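Local coordinates for protein bacterioferritin (PDB 3UOI) that probably stores iron in a hollow 24-subunit shell, oxidising Fe(2+) with dioxygen at a ferroxidase centre and binding heme b between paired subunits, at residues E141-K145 with L146-L150. Residues are numbered along the deposited sequence; the frame is centred on the assembly and turned at random.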
# COMPACT_ATOMS: atom_id res chain seq x y z
N GLU A 141 -36.27 35.17 16.33
CA GLU A 141 -35.59 36.47 16.21
C GLU A 141 -35.22 36.74 14.78
O GLU A 141 -35.42 37.82 14.28
CB GLU A 141 -34.28 36.53 17.03
CG GLU A 141 -34.32 36.16 18.53
CD GLU A 141 -32.96 36.34 19.32
OE1 GLU A 141 -31.85 36.21 18.79
OE2 GLU A 141 -33.04 36.57 20.51
N LEU A 142 -34.67 35.73 14.14
CA LEU A 142 -34.25 35.76 12.76
C LEU A 142 -35.39 35.95 11.81
O LEU A 142 -35.27 36.64 10.84
CB LEU A 142 -33.46 34.54 12.41
CG LEU A 142 -32.02 34.51 12.81
CD1 LEU A 142 -31.41 33.16 12.48
CD2 LEU A 142 -31.31 35.58 12.12
N MET A 143 -36.52 35.36 12.14
CA MET A 143 -37.66 35.46 11.31
C MET A 143 -38.09 36.90 11.11
O MET A 143 -38.38 37.29 10.02
CB MET A 143 -38.79 34.72 11.97
CG MET A 143 -38.91 33.34 11.54
SD MET A 143 -40.42 32.65 12.10
CE MET A 143 -40.80 31.40 10.94
N ASP A 144 -38.11 37.66 12.20
CA ASP A 144 -38.33 39.08 12.15
C ASP A 144 -37.20 39.86 11.50
O ASP A 144 -37.44 40.70 10.72
CB ASP A 144 -38.57 39.62 13.53
CG ASP A 144 -39.78 39.04 14.17
OD1 ASP A 144 -40.65 38.59 13.46
OD2 ASP A 144 -39.85 39.05 15.37
N LYS A 145 -35.97 39.57 11.83
CA LYS A 145 -34.86 40.32 11.26
C LYS A 145 -34.76 40.18 9.75
O LYS A 145 -34.43 41.11 9.07
CB LYS A 145 -33.54 39.94 11.91
CG LYS A 145 -33.37 40.32 13.36
CD LYS A 145 -32.03 39.97 13.90
CE LYS A 145 -31.99 40.15 15.36
NZ LYS A 145 -30.64 40.21 15.89
N LEU A 146 -34.97 38.98 9.25
CA LEU A 146 -34.86 38.70 7.84
C LEU A 146 -36.18 38.83 7.10
O LEU A 146 -36.21 39.00 5.91
CB LEU A 146 -34.31 37.30 7.65
CG LEU A 146 -33.04 36.85 8.35
CD1 LEU A 146 -32.76 35.44 8.01
CD2 LEU A 146 -31.92 37.68 7.96
N GLY A 147 -37.25 38.72 7.86
CA GLY A 147 -38.59 38.60 7.37
C GLY A 147 -38.93 37.12 7.30
O GLY A 147 -38.08 36.31 7.22
N GLU A 148 -40.19 36.78 7.39
CA GLU A 148 -40.57 35.42 7.39
C GLU A 148 -40.27 34.59 6.10
O GLU A 148 -39.78 33.51 6.18
CB GLU A 148 -42.02 35.34 7.77
CG GLU A 148 -42.29 34.21 8.65
CD GLU A 148 -43.55 34.34 9.41
OE1 GLU A 148 -44.26 33.34 9.47
OE2 GLU A 148 -43.81 35.41 9.97
N GLU A 149 -40.57 35.14 4.94
CA GLU A 149 -40.31 34.49 3.69
C GLU A 149 -38.79 34.29 3.49
O GLU A 149 -38.36 33.27 3.18
CB GLU A 149 -40.93 35.29 2.55
CG GLU A 149 -42.43 35.59 2.65
CD GLU A 149 -42.81 36.73 3.62
OE1 GLU A 149 -41.99 37.50 4.06
OE2 GLU A 149 -43.97 36.84 3.93
N LEU A 150 -38.01 35.30 3.74
CA LEU A 150 -36.60 35.21 3.60
C LEU A 150 -36.02 34.22 4.57
O LEU A 150 -35.14 33.50 4.25
CB LEU A 150 -35.94 36.55 3.77
CG LEU A 150 -34.48 36.51 3.38
CD1 LEU A 150 -34.32 35.68 2.15
CD2 LEU A 150 -33.81 37.84 3.22
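The amide N of L146 donates to L142 O over 2.8 Å, with an N-H...O angle of 164° and the donor tilted 19° from the carbonyl plane. This i to i+4 bond closes the last regular turn of helix 116-146. One residue on, the G147 amide has at most a weak, doubtful bond to M143 O, bent to 116°, because that oxygen is not securely placed. G147 adopts positive phi, a backbone conformation that suits a residue lacking a CB. Glycine thus ends one helix and takes the N-cap position of the next, helix 148-153, a sharp redirection within two residues.

Apolar contact accompanies the backbone bond. CG of L146, anti to its carbonyl carbon, is set against the preceding turn, 3.3 Å from L142 O and 4.3 Å from L142 CD2. On another side of the bend, the methyl CE of M143 meets the aliphatic CG of E148 at 3.9 Å, the two extended chains crossing at a slant. The acidic ends near this point, D144 OD1 and E148 OE2, stand 5.7 Å apart, and R86 of helix 85-112 would be expected to ease their mutual repulsion through a salt bridge from NH2 to D144 and a long, weak ion pair from NE to E148.

L142 and M143 both pack on Y151 of helix 148-153, and M143 also reaches L85 at the start of helix 85-112. Toward a second subunit, K145 makes a cation-pi contact with W37 of that chain, while L146 packs on its S152 and L150 on its A153, placing both helix ends at a subunit interface.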